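Local atomic coordinates of uncharacterized protein (Enterococcus faecalis, PDB entry 3CEX), a protein that is of unknown function but belongs to the DinB superfamily, whose members share a four-helix bundle and often bind metal ions. Residues D15-R20 / M157-A162; H50-L55 / A112-L117; A61-D66 / K119-Q124; T75-L80 / K104-D109. All coordinates share one frame; numbering follows the deposited sequence.

Interaction 1 (D15-R20 / M157-A162); sequences DRAHER and MHSGQA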
loop_
_atom_site.group_PDB
_atom_site.type_symbol
_atom_site.label_atom_id
_atom_site.label_comp_id
_atom_site.label_asym_id
_atom_site.label_seq_id
_atom_site.Cartn_x
_atom_site.Cartn_y
_atom_site.Cartn_z
ATOM N N ASP A 15 -9.404 -4.500 -2.690
ATOM C CA ASP A 15 -9.366 -5.805 -3.355
ATOM C C ASP A 15 -7.947 -6.176 -3.816
ATOM O O ASP A 15 -7.549 -7.325 -3.705
ATOM C CB ASP A 15 -10.295 -5.840 -4.580
ATOM C CG ASP A 15 -11.780 -5.905 -4.207
ATOM O OD1 ASP A 15 -12.091 -6.394 -3.087
ATOM O OD2 ASP A 15 -12.624 -5.528 -5.070
ATOM N N ARG A 16 -7.169 -5.206 -4.286
ATOM C CA ARG A 16 -5.780 -5.496 -4.665
ATOM C C ARG A 16 -4.944 -5.902 -3.457
ATOM O O ARG A 16 -4.127 -6.812 -3.583
ATOM C CB ARG A 16 -5.083 -4.329 -5.390
ATOM C CG ARG A 16 -5.836 -3.699 -6.547
ATOM C CD ARG A 16 -6.034 -4.691 -7.675
ATOM N NE ARG A 16 -6.497 -3.940 -8.818
ATOM C CZ ARG A 16 -5.707 -3.368 -9.724
ATOM N NH1 ARG A 16 -4.390 -3.522 -9.682
ATOM N NH2 ARG A 16 -6.257 -2.663 -10.688
ATOM N N ALA A 17 -5.123 -5.251 -2.311
ATOM C CA ALA A 17 -4.438 -5.656 -1.060
ATOM C C ALA A 17 -4.810 -7.112 -0.702
ATOM O O ALA A 17 -3.942 -7.965 -0.412
ATOM C CB ALA A 17 -4.802 -4.737 0.088
ATOM N N HIS A 18 -6.105 -7.394 -0.766
ATOM C CA HIS A 18 -6.635 -8.706 -0.426
ATOM C C HIS A 18 -6.009 -9.788 -1.300
ATOM O O HIS A 18 -5.496 -10.806 -0.797
ATOM C CB HIS A 18 -8.159 -8.666 -0.600
ATOM C CG HIS A 18 -8.882 -9.857 -0.054
ATOM N ND1 HIS A 18 -10.230 -10.049 -0.260
ATOM C CD2 HIS A 18 -8.464 -10.898 0.705
ATOM C CE1 HIS A 18 -10.609 -11.170 0.337
ATOM N NE2 HIS A 18 -9.559 -11.701 0.937
ATOM N N GLU A 19 -6.052 -9.563 -2.607
ATOM C CA GLU A 19 -5.431 -10.454 -3.604
ATOM C C GLU A 19 -3.923 -10.645 -3.380
ATOM O O GLU A 19 -3.394 -11.767 -3.482
ATOM C CB GLU A 19 -5.727 -9.923 -5.044
ATOM C CG GLU A 19 -7.222 -9.994 -5.347
ATOM C CD GLU A 19 -7.757 -9.145 -6.541
ATOM O OE1 GLU A 19 -7.037 -8.268 -7.101
ATOM O OE2 GLU A 19 -8.953 -9.388 -6.934
ATOM N N ARG A 20 -3.216 -9.570 -3.063
ATOM C CA ARG A 20 -1.775 -9.691 -2.819
ATOM C C ARG A 20 -1.446 -10.571 -1.593
ATOM O O ARG A 20 -0.565 -11.386 -1.655
ATOM C CB ARG A 20 -1.157 -8.314 -2.641
ATOM C CG ARG A 20 0.351 -8.295 -2.356
ATOM C CD ARG A 20 0.919 -6.898 -2.447
ATOM N NE ARG A 20 0.788 -6.374 -3.803
ATOM C CZ ARG A 20 0.006 -5.354 -4.173
ATOM N NH1 ARG A 20 -0.714 -4.673 -3.300
ATOM N NH2 ARG A 20 -0.010 -4.990 -5.424
HETATM N N MSE A 157 -0.582 -0.963 2.267
HETATM C CA MSE A 157 0.818 -0.870 2.625
HETATM C C MSE A 157 1.343 -2.163 3.316
HETATM O O MSE A 157 2.466 -2.608 3.063
HETATM C CB MSE A 157 0.975 0.370 3.512
HETATM C CG MSE A 157 2.214 0.440 4.174
HETATM SE SE MSE A 157 2.285 -0.348 5.993
HETATM C CE MSE A 157 3.381 1.143 6.499
ATOM N N HIS A 158 0.547 -2.746 4.203
ATOM C CA HIS A 158 0.905 -4.045 4.797
ATOM C C HIS A 158 1.011 -5.197 3.811
ATOM O O HIS A 158 1.838 -6.081 4.004
ATOM C CB HIS A 158 -0.010 -4.413 5.999
ATOM C CG HIS A 158 0.315 -3.619 7.222
ATOM N ND1 HIS A 158 -0.536 -2.663 7.729
ATOM C CD2 HIS A 158 1.460 -3.526 7.946
ATOM C CE1 HIS A 158 0.039 -2.078 8.775
ATOM N NE2 HIS A 158 1.254 -2.575 8.922
ATOM N N SER A 159 0.220 -5.158 2.750
ATOM C CA SER A 159 0.286 -6.198 1.697
ATOM C C SER A 159 1.642 -6.129 0.973
ATOM O O SER A 159 2.253 -7.159 0.684
ATOM C CB SER A 159 -0.932 -6.102 0.753
ATOM O OG SER A 159 -0.848 -5.013 -0.154
ATOM N N GLY A 160 2.172 -4.911 0.775
ATOM C CA GLY A 160 3.510 -4.731 0.252
ATOM C C GLY A 160 4.562 -5.275 1.178
ATOM O O GLY A 160 5.504 -5.940 0.733
ATOM N N GLN A 161 4.416 -4.995 2.473
ATOM C CA GLN A 161 5.391 -5.534 3.449
ATOM C C GLN A 161 5.380 -7.054 3.454
ATOM O O GLN A 161 6.412 -7.692 3.615
ATOM C CB GLN A 161 5.107 -4.944 4.856
ATOM C CG GLN A 161 5.454 -3.474 4.959
ATOM C CD GLN A 161 5.053 -2.816 6.283
ATOM O OE1 GLN A 161 4.331 -3.416 7.081
ATOM N NE2 GLN A 161 5.557 -1.591 6.527
ATOM N N ALA A 162 4.213 -7.659 3.290
ATOM C CA ALA A 162 4.113 -9.148 3.272
ATOM C C ALA A 162 4.937 -9.782 2.167
ATOM O O ALA A 162 5.520 -10.844 2.360
ATOM C CB ALA A 162 2.655 -9.596 3.157
#

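Interaction 2 (H50-L55 / A112-L117); sequences HTAREL and AASVAL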
loop_
_atom_site.group_PDB
_atom_site.type_symbol
_atom_site.label_atom_id
_atom_site.label_comp_id
_atom_site.label_asym_id
_atom_site.label_seq_id
_atom_site.Cartn_x
_atom_site.Cartn_y
_atom_site.Cartn_z
ATOM N N HIS A 50 -3.088 -8.783 11.428
ATOM C CA HIS A 50 -3.177 -7.374 11.788
ATOM C C HIS A 50 -4.039 -6.575 10.825
ATOM O O HIS A 50 -4.804 -5.748 11.258
ATOM C CB HIS A 50 -1.815 -6.697 11.876
ATOM C CG HIS A 50 -1.900 -5.199 11.845
ATOM N ND1 HIS A 50 -2.164 -4.451 12.966
ATOM C CD2 HIS A 50 -1.798 -4.318 10.818
ATOM C CE1 HIS A 50 -2.201 -3.169 12.640
ATOM N NE2 HIS A 50 -1.994 -3.059 11.341
ATOM N N THR A 51 -3.893 -6.826 9.525
ATOM C CA THR A 51 -4.706 -6.155 8.514
ATOM C C THR A 51 -6.183 -6.496 8.709
ATOM O O THR A 51 -7.011 -5.600 8.700
ATOM C CB THR A 51 -4.210 -6.491 7.105
ATOM O OG1 THR A 51 -2.853 -6.008 7.001
ATOM C CG2 THR A 51 -5.106 -5.839 5.980
ATOM N N ALA A 52 -6.512 -7.776 8.876
ATOM C CA ALA A 52 -7.898 -8.182 9.124
ATOM C C ALA A 52 -8.391 -7.544 10.424
ATOM O O ALA A 52 -9.514 -7.038 10.479
ATOM C CB ALA A 52 -8.018 -9.688 9.183
ATOM N N ARG A 53 -7.555 -7.547 11.447
ATOM C CA ARG A 53 -7.927 -7.015 12.753
ATOM C C ARG A 53 -8.177 -5.500 12.718
ATOM O O ARG A 53 -9.130 -5.003 13.338
ATOM C CB ARG A 53 -6.849 -7.412 13.781
ATOM C CG ARG A 53 -7.142 -7.171 15.223
ATOM C CD ARG A 53 -8.021 -8.219 15.847
ATOM N NE ARG A 53 -7.828 -8.146 17.298
ATOM C CZ ARG A 53 -8.594 -7.478 18.161
ATOM N NH1 ARG A 53 -9.680 -6.825 17.764
ATOM N NH2 ARG A 53 -8.280 -7.482 19.450
ATOM N N GLU A 54 -7.350 -4.764 11.979
ATOM C CA GLU A 54 -7.489 -3.332 11.946
ATOM C C GLU A 54 -8.705 -2.863 11.113
ATOM O O GLU A 54 -9.355 -1.889 11.488
ATOM C CB GLU A 54 -6.186 -2.698 11.434
ATOM C CG GLU A 54 -6.182 -1.210 11.459
ATOM C CD GLU A 54 -5.960 -0.602 12.839
ATOM O OE1 GLU A 54 -6.208 -1.254 13.880
ATOM O OE2 GLU A 54 -5.533 0.565 12.878
ATOM N N LEU A 55 -8.955 -3.497 9.965
ATOM C CA LEU A 55 -10.213 -3.275 9.216
ATOM C C LEU A 55 -11.440 -3.566 10.086
ATOM O O LEU A 55 -12.392 -2.769 10.166
ATOM C CB LEU A 55 -10.252 -4.149 7.955
ATOM C CG LEU A 55 -9.208 -3.843 6.845
ATOM C CD1 LEU A 55 -9.227 -4.900 5.729
ATOM C CD2 LEU A 55 -9.431 -2.432 6.273
ATOM N N ALA A 112 -10.955 -12.362 4.680
ATOM C CA ALA A 112 -12.120 -12.293 3.779
ATOM C C ALA A 112 -13.343 -11.709 4.486
ATOM O O ALA A 112 -14.085 -10.902 3.898
ATOM C CB ALA A 112 -12.463 -13.699 3.198
ATOM N N ALA A 113 -13.562 -12.120 5.745
ATOM C CA ALA A 113 -14.638 -11.565 6.550
ATOM C C ALA A 113 -14.424 -10.076 6.798
ATOM O O ALA A 113 -15.378 -9.302 6.730
ATOM C CB ALA A 113 -14.799 -12.311 7.873
ATOM N N SER A 114 -13.202 -9.666 7.141
ATOM C CA SER A 114 -12.965 -8.237 7.407
ATOM C C SER A 114 -13.040 -7.358 6.156
ATOM O O SER A 114 -13.491 -6.228 6.227
ATOM C CB SER A 114 -11.637 -8.027 8.124
ATOM O OG SER A 114 -11.652 -8.783 9.314
ATOM N N VAL A 115 -12.573 -7.871 5.020
ATOM C CA VAL A 115 -12.725 -7.165 3.748
ATOM C C VAL A 115 -14.193 -7.023 3.378
ATOM O O VAL A 115 -14.612 -5.940 2.967
ATOM C CB VAL A 115 -11.900 -7.853 2.614
ATOM C CG1 VAL A 115 -12.247 -7.261 1.238
ATOM C CG2 VAL A 115 -10.401 -7.702 2.919
ATOM N N ALA A 116 -14.980 -8.084 3.549
ATOM C CA ALA A 116 -16.420 -8.034 3.261
ATOM C C ALA A 116 -17.129 -6.955 4.070
ATOM O O ALA A 116 -17.930 -6.198 3.535
ATOM C CB ALA A 116 -17.096 -9.387 3.532
ATOM N N LEU A 117 -16.861 -6.940 5.364
ATOM C CA LEU A 117 -17.397 -5.938 6.275
ATOM C C LEU A 117 -17.059 -4.518 5.794
ATOM O O LEU A 117 -17.926 -3.625 5.762
ATOM C CB LEU A 117 -16.813 -6.154 7.681
ATOM C CG LEU A 117 -17.275 -5.176 8.776
ATOM C CD1 LEU A 117 -18.736 -5.466 9.232
ATOM C CD2 LEU A 117 -16.283 -5.195 9.976
#

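Interaction 3 (A61-D66 / K119-Q124); sequences ALNHSD and KSYLDQ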
loop_
_atom_site.group_PDB
_atom_site.type_symbol
_atom_site.label_atom_id
_atom_site.label_comp_id
_atom_site.label_asym_id
_atom_site.label_seq_id
_atom_site.Cartn_x
_atom_site.Cartn_y
_atom_site.Cartn_z
ATOM N N ALA A 61 -16.045 -0.011 14.791
ATOM C CA ALA A 61 -16.153 1.233 15.572
ATOM C C ALA A 61 -16.948 2.353 14.846
ATOM O O ALA A 61 -17.786 2.995 15.449
ATOM C CB ALA A 61 -14.757 1.730 15.977
ATOM N N LEU A 62 -16.703 2.576 13.558
ATOM C CA LEU A 62 -17.538 3.498 12.760
ATOM C C LEU A 62 -18.999 3.043 12.650
ATOM O O LEU A 62 -19.900 3.858 12.481
ATOM C CB LEU A 62 -16.988 3.642 11.342
ATOM C CG LEU A 62 -15.640 4.339 11.205
ATOM C CD1 LEU A 62 -15.195 4.255 9.771
ATOM C CD2 LEU A 62 -15.695 5.809 11.692
ATOM N N ASN A 63 -19.209 1.729 12.715
ATOM C CA ASN A 63 -20.520 1.124 12.551
ATOM C C ASN A 63 -21.203 0.897 13.894
ATOM O O ASN A 63 -22.268 0.297 13.944
ATOM C CB ASN A 63 -20.351 -0.203 11.819
ATOM C CG ASN A 63 -21.547 -0.580 11.017
ATOM O OD1 ASN A 63 -21.990 0.182 10.167
ATOM N ND2 ASN A 63 -22.085 -1.778 11.269
ATOM N N HIS A 64 -20.570 1.351 14.976
ATOM C CA HIS A 64 -21.053 1.153 16.340
ATOM C C HIS A 64 -21.400 -0.305 16.668
ATOM O O HIS A 64 -22.263 -0.559 17.513
ATOM C CB HIS A 64 -22.253 2.096 16.629
ATOM C CG HIS A 64 -21.914 3.547 16.460
ATOM N ND1 HIS A 64 -21.422 4.324 17.490
ATOM C CD2 HIS A 64 -21.931 4.346 15.363
ATOM C CE1 HIS A 64 -21.171 5.542 17.041
ATOM N NE2 HIS A 64 -21.468 5.582 15.753
ATOM N N SER A 65 -20.724 -1.255 16.014
ATOM C CA SER A 65 -20.988 -2.683 16.224
ATOM C C SER A 65 -19.776 -3.310 16.908
ATOM O O SER A 65 -18.668 -2.756 16.870
ATOM C CB SER A 65 -21.341 -3.400 14.895
ATOM O OG SER A 65 -20.379 -3.192 13.832
ATOM N N ASP A 66 -19.998 -4.447 17.564
ATOM C CA ASP A 66 -18.909 -5.217 18.173
ATOM C C ASP A 66 -18.045 -5.754 17.026
ATOM O O ASP A 66 -18.585 -6.154 16.003
ATOM C CB ASP A 66 -19.449 -6.410 18.997
ATOM C CG ASP A 66 -19.634 -6.091 20.501
ATOM O OD1 ASP A 66 -19.346 -4.949 20.960
ATOM O OD2 ASP A 66 -20.076 -7.006 21.239
ATOM N N LYS A 119 -16.162 -3.518 2.773
ATOM C CA LYS A 119 -16.819 -3.196 1.500
ATOM C C LYS A 119 -18.302 -2.906 1.671
ATOM O O LYS A 119 -18.855 -2.067 0.954
ATOM C CB LYS A 119 -16.625 -4.327 0.498
ATOM C CG LYS A 119 -15.187 -4.466 0.019
ATOM C CD LYS A 119 -14.983 -5.775 -0.784
ATOM C CE LYS A 119 -15.035 -5.542 -2.231
ATOM N NZ LYS A 119 -14.927 -6.825 -3.024
ATOM N N SER A 120 -18.945 -3.620 2.593
ATOM C CA SER A 120 -20.317 -3.368 2.963
ATOM C C SER A 120 -20.474 -1.971 3.542
ATOM O O SER A 120 -21.377 -1.263 3.158
ATOM C CB SER A 120 -20.806 -4.387 3.989
ATOM O OG SER A 120 -22.133 -4.079 4.403
ATOM N N TYR A 121 -19.574 -1.576 4.429
ATOM C CA TYR A 121 -19.649 -0.246 5.017
ATOM C C TYR A 121 -19.475 0.809 3.922
ATOM O O TYR A 121 -20.265 1.764 3.842
ATOM C CB TYR A 121 -18.613 -0.055 6.143
ATOM C CG TYR A 121 -18.777 1.268 6.875
ATOM C CD1 TYR A 121 -19.685 1.402 7.915
ATOM C CD2 TYR A 121 -18.042 2.378 6.518
ATOM C CE1 TYR A 121 -19.854 2.622 8.573
ATOM C CE2 TYR A 121 -18.209 3.603 7.172
ATOM C CZ TYR A 121 -19.111 3.707 8.187
ATOM O OH TYR A 121 -19.279 4.915 8.797
ATOM N N LEU A 122 -18.473 0.611 3.067
ATOM C CA LEU A 122 -18.161 1.557 2.003
ATOM C C LEU A 122 -19.342 1.723 1.051
ATOM O O LEU A 122 -19.594 2.811 0.538
ATOM C CB LEU A 122 -16.912 1.131 1.199
ATOM C CG LEU A 122 -15.578 1.406 1.913
ATOM C CD1 LEU A 122 -14.413 0.895 1.089
ATOM C CD2 LEU A 122 -15.420 2.863 2.176
ATOM N N ASP A 123 -20.027 0.624 0.789
ATOM C CA ASP A 123 -21.169 0.639 -0.115
ATOM C C ASP A 123 -22.397 1.322 0.477
ATOM O O ASP A 123 -23.303 1.714 -0.267
ATOM C CB ASP A 123 -21.514 -0.787 -0.513
ATOM C CG ASP A 123 -20.512 -1.377 -1.484
ATOM O OD1 ASP A 123 -19.877 -0.574 -2.233
ATOM O OD2 ASP A 123 -20.342 -2.641 -1.493
ATOM N N GLN A 124 -22.448 1.437 1.802
ATOM C CA GLN A 124 -23.631 1.985 2.470
ATOM C C GLN A 124 -23.416 3.376 3.069
ATOM O O GLN A 124 -24.382 4.081 3.338
ATOM C CB GLN A 124 -24.155 1.003 3.521
ATOM C CG GLN A 124 -24.627 -0.316 2.905
ATOM C CD GLN A 124 -25.062 -1.337 3.946
ATOM O OE1 GLN A 124 -24.471 -2.418 4.056
ATOM N NE2 GLN A 124 -26.099 -1.007 4.709
HETATM O O HOH W 1 -21.311 5.005 10.397
#

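Interaction 4 (T75-L80 / K104-D109); sequences TEKFAL and KQLLSD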
loop_
_atom_site.group_PDB
_atom_site.type_symbol
_atom_site.label_atom_id
_atom_site.label_comp_id
_atom_site.label_asym_id
_atom_site.label_seq_id
_atom_site.Cartn_x
_atom_site.Cartn_y
_atom_site.Cartn_z
ATOM N N THR A 75 -11.481 -14.854 17.755
ATOM C CA THR A 75 -10.524 -14.955 18.856
ATOM C C THR A 75 -10.328 -16.392 19.371
ATOM O O THR A 75 -9.224 -16.771 19.698
ATOM C CB THR A 75 -10.858 -14.005 20.021
ATOM O OG1 THR A 75 -9.773 -14.039 20.956
ATOM C CG2 THR A 75 -12.147 -14.406 20.734
ATOM N N GLU A 76 -11.397 -17.178 19.435
ATOM C CA GLU A 76 -11.314 -18.603 19.847
ATOM C C GLU A 76 -10.654 -19.515 18.808
ATOM O O GLU A 76 -10.010 -20.481 19.163
ATOM C CB GLU A 76 -12.701 -19.156 20.164
ATOM C CG GLU A 76 -13.352 -18.540 21.406
ATOM C CD GLU A 76 -14.262 -17.367 21.091
ATOM O OE1 GLU A 76 -14.072 -16.712 20.046
ATOM O OE2 GLU A 76 -15.170 -17.084 21.897
ATOM N N LYS A 77 -10.797 -19.198 17.527
ATOM C CA LYS A 77 -10.151 -19.970 16.452
ATOM C C LYS A 77 -8.659 -19.743 16.408
ATOM O O LYS A 77 -7.889 -20.665 16.139
ATOM C CB LYS A 77 -10.716 -19.578 15.092
ATOM C CG LYS A 77 -12.227 -19.718 14.945
ATOM C CD LYS A 77 -12.699 -21.082 15.276
ATOM C CE LYS A 77 -12.189 -22.128 14.328
ATOM N NZ LYS A 77 -12.950 -23.386 14.626
ATOM N N PHE A 78 -8.262 -18.489 16.646
ATOM C CA PHE A 78 -6.873 -18.097 16.638
ATOM C C PHE A 78 -6.183 -18.591 17.915
ATOM O O PHE A 78 -5.030 -19.021 17.865
ATOM C CB PHE A 78 -6.746 -16.574 16.476
ATOM C CG PHE A 78 -6.762 -16.115 15.049
ATOM C CD1 PHE A 78 -7.950 -15.871 14.389
ATOM C CD2 PHE A 78 -5.575 -15.915 14.368
ATOM C CE1 PHE A 78 -7.944 -15.427 13.072
ATOM C CE2 PHE A 78 -5.574 -15.499 13.058
ATOM C CZ PHE A 78 -6.753 -15.245 12.413
ATOM N N ALA A 79 -6.887 -18.507 19.041
ATOM C CA ALA A 79 -6.359 -18.870 20.376
ATOM C C ALA A 79 -4.966 -18.300 20.653
ATOM O O ALA A 79 -4.050 -19.013 21.082
ATOM C CB ALA A 79 -6.398 -20.396 20.603
ATOM N N LEU A 80 -4.825 -17.002 20.426
ATOM C CA LEU A 80 -3.543 -16.319 20.615
ATOM C C LEU A 80 -3.153 -16.270 22.095
ATOM O O LEU A 80 -4.010 -16.110 22.952
ATOM C CB LEU A 80 -3.603 -14.901 20.038
ATOM C CG LEU A 80 -3.824 -14.714 18.528
ATOM C CD1 LEU A 80 -3.699 -13.239 18.164
ATOM C CD2 LEU A 80 -2.852 -15.556 17.749
ATOM N N LYS A 104 -3.099 -22.093 7.576
ATOM C CA LYS A 104 -3.192 -20.872 6.752
ATOM C C LYS A 104 -4.641 -20.425 6.473
ATOM O O LYS A 104 -4.925 -19.239 6.455
ATOM C CB LYS A 104 -2.513 -21.076 5.401
ATOM C CG LYS A 104 -1.020 -21.152 5.445
ATOM C CD LYS A 104 -0.418 -21.122 4.054
ATOM C CE LYS A 104 -0.828 -22.274 3.187
ATOM N NZ LYS A 104 -0.303 -22.054 1.826
ATOM N N GLN A 105 -5.538 -21.381 6.273
ATOM C CA GLN A 105 -6.946 -21.079 5.971
ATOM C C GLN A 105 -7.573 -20.076 6.946
ATOM O O GLN A 105 -8.374 -19.240 6.535
ATOM C CB GLN A 105 -7.796 -22.369 5.905
ATOM C CG GLN A 105 -9.185 -22.251 5.228
ATOM C CD GLN A 105 -9.069 -21.738 3.791
ATOM O OE1 GLN A 105 -8.280 -22.261 3.011
ATOM N NE2 GLN A 105 -9.824 -20.704 3.450
ATOM N N LEU A 106 -7.200 -20.132 8.220
ATOM C CA LEU A 106 -7.774 -19.210 9.201
ATOM C C LEU A 106 -7.509 -17.746 8.860
ATOM O O LEU A 106 -8.385 -16.882 9.004
ATOM C CB LEU A 106 -7.247 -19.518 10.604
ATOM C CG LEU A 106 -7.856 -18.693 11.728
ATOM C CD1 LEU A 106 -9.354 -18.834 11.763
ATOM C CD2 LEU A 106 -7.230 -19.108 13.063
ATOM N N LEU A 107 -6.284 -17.475 8.412
ATOM C CA LEU A 107 -5.884 -16.132 8.013
ATOM C C LEU A 107 -6.711 -15.671 6.826
ATOM O O LEU A 107 -7.173 -14.559 6.817
ATOM C CB LEU A 107 -4.401 -16.103 7.621
ATOM C CG LEU A 107 -3.353 -16.330 8.730
ATOM C CD1 LEU A 107 -1.990 -16.638 8.140
ATOM C CD2 LEU A 107 -3.306 -15.152 9.708
ATOM N N SER A 108 -6.893 -16.551 5.837
ATOM C CA SER A 108 -7.666 -16.237 4.658
ATOM C C SER A 108 -9.111 -15.935 5.006
ATOM O O SER A 108 -9.727 -15.012 4.430
ATOM C CB SER A 108 -7.666 -17.397 3.678
ATOM O OG SER A 108 -6.405 -17.553 3.117
ATOM N N ASP A 109 -9.669 -16.762 5.894
ATOM C CA ASP A 109 -11.082 -16.637 6.295
ATOM C C ASP A 109 -11.359 -15.358 7.086
ATOM O O ASP A 109 -12.364 -14.640 6.831
ATOM C CB ASP A 109 -11.520 -17.875 7.090
ATOM C CG ASP A 109 -11.593 -19.130 6.252
ATOM O OD1 ASP A 109 -11.535 -19.057 4.999
ATOM O OD2 ASP A 109 -11.715 -20.217 6.866
#

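Interaction 1 (D15-R20 / M157-A162)
Ser159 OG has two polar partners. Arg20 NH1 gives it a nearly straight hydrogen bond, 3.2 Å with an N-H...O angle of 167°. The hydroxyl in turn bonds to the backbone O of Val156 in its own helix. The oxygen lies at the edge of the Arg20 guanidinium, in its plane. A bend at chi3 (-64°) folds the arginine chain back toward the serine. The chain itself also packs here, with Arg20 CD 3.4 Å from Ser159 O. Ser159 CB also sits 3.7 Å from Ala17 O, and Ala17 CB reaches Ser159 OG at 4.0 Å. Small side chains let the backbones come close, so that the CA atoms of Ala17 and Ser159 are 5.5 Å apart. Arg20 NH2 forms a salt bridge with Asp153 of the second subunit. The guanidinium is thus tied both within its chain and across the dimer. The two segments run nearly parallel, at 22°, with their axes 8.8 Å apart. They belong to the first and last long helices, 8-25 and 144-170. Helix 44-62 packs against His158 and Ala162, while helix 104-124 meets His18.

Interaction 2 (H50-L55 / A112-L117)
The middle two long helices of the bundle, 44-62 and 104-124, meet where Ala52 faces Ser114. Ser114 OG lies 3.0 Å from Ala52 O. The backbone O of Tyr110, one turn back in the serine's own helix, is also a partner of this hydroxyl. Its single proton has both carbonyls within reach. The first torsion of Ser114 (chi1 -57°) sets OG beside its backbone N, on the side that faces Ala52. Carbon atoms come close to these oxygens as well. Ser114 CB touches Ala52 O at 3.3 Å, and Ala52 CB is 3.7 Å from Ser114 OG. With such small groups between them, the CA atoms of Ala52 and Ser114 come to 5.4 Å.

One turn further along, the contact becomes purely apolar. Leu55 CB meets Ser114 CB at 4.1 Å. Leu55 and Val115 then lie side by side and point the same way, with Leu55 CD1 4.1 Å from Val115 CG2. Leu14 of helix 8-25 packs on both of them, and Ala151 of helix 144-170 touches Leu55. All four touching residues are buried. The segments run in the same direction, with axes 8.5 Å apart and an angle of 33°. A parallel second and third helix, both opposed to the first, is characteristic of the up-down-down-up four-helix bundle of the DinB superfamily.

Interaction 3 (A61-D66 / K119-Q124)
Tyr121 CG stands anti to the backbone N (chi1 -174°), which carries the ring across to Leu62 and Asn63. Asn63 CG is also roughly anti to its backbone N (chi1 -152°), and this brings its amide oxygen to the ring. Asn63 OD1 lies at the ring edge, in plane, 3.4 Å from Tyr121 CD1. The amide and ring planes are 86° apart. The other end of the amide, Asn63 ND2, makes a weak hydrogen bond of 3.4 Å to Ser65 OG.

The side chains of Leu62 and Tyr121 cross at about a right angle. Leu62 CB is 3.8 Å from Tyr121 CZ and 3.7 Å from Tyr121 OH. Leu62 CD1 reaches Tyr121 CE2 at 4.0 Å. This is the C-terminal end of helix 44-62, the second long helix of the DinB bundle. A Schellman motif closes it, with positive phi at His64, so Leu62 and Asn63 lie at the point where the chain leaves the helix. Tyr121 comes from the last turns of helix 104-124.

The phenol oxygen has two polar partners. A water joins it to the helix end, 2.6 Å from Tyr121 OH and donating to Leu62 O at 2.8 Å. Arg144 NH1 donates to the same phenol oxygen from the start of helix 144-170. That helix also packs here, since Leu148 touches both Leu62 and Tyr121.

Interaction 4 (T75-L80 / K104-D109)
A CH-pi contact between Leu106 and Phe78 is the main feature. Leu106 CD2 sits over the centre of the Phe78 ring, 3.5 Å from the centroid and 10° off the ring normal. Leu106 CG lies over the same face, nearer the rim, 3.5 Å from Phe78 CE1. The leucine reaches across because its CG is anti to the backbone N (chi1 -175°).

Other van der Waals contacts extend the patch. Leu106 CD1 meets Lys77 CB at 3.7 Å. Its other methyl, Leu106 CD2, is 3.5 Å from Lys77 O, so this methyl touches both that carbonyl and the ring. Beyond CB the Lys77 chain bends away from the contact. Leu107 takes the ring edge instead of the face, with its CD2 4.1 Å from Phe78 CE2.

One side-chain hydrogen bond lies within 104-109. Gln105 NE2 donates to Asp109 OD1 at 2.8 Å, with an N-H...O angle of 161°. The donor meets the carboxylate from above its plane. This bond spans one turn of helix 104-124.

The contact sets the short helix 74-78 on the first turns of helix 104-124. Trp69 of helix 68-71 and Trp49 of helix 44-62 also meet the Phe78 ring. Val101, in the loop before helix 104-124, touches both Phe78 and Leu107. Trp74, at the start of helix 74-78, packs on Leu106 and Asp109.

In the fold
Interactions 1 and 2 each join a parallel pair of helices, and the pairs pack together with centres 12 Å apart. At that junction His158 CE1 is 3.4 Å from His50 NE2, and a glycerol, probably from the crystallisation liquor, bonds to His158. Many DinB relatives hold a metal with histidines of the second and fourth bundle helices, here 44-62 and 144-170, so a pocket is plausible but unproven. Interactions 2, 3 and 4 share helix 104-124. Interaction 3 continues the helix pair of interaction 2, 11 Å further on between centres; the centres of interactions 3 and 4 are 22 Å apart. A 2.9 Å salt bridge, Asp15 OD1 to Lys119 NZ, ties interactions 1 and 3.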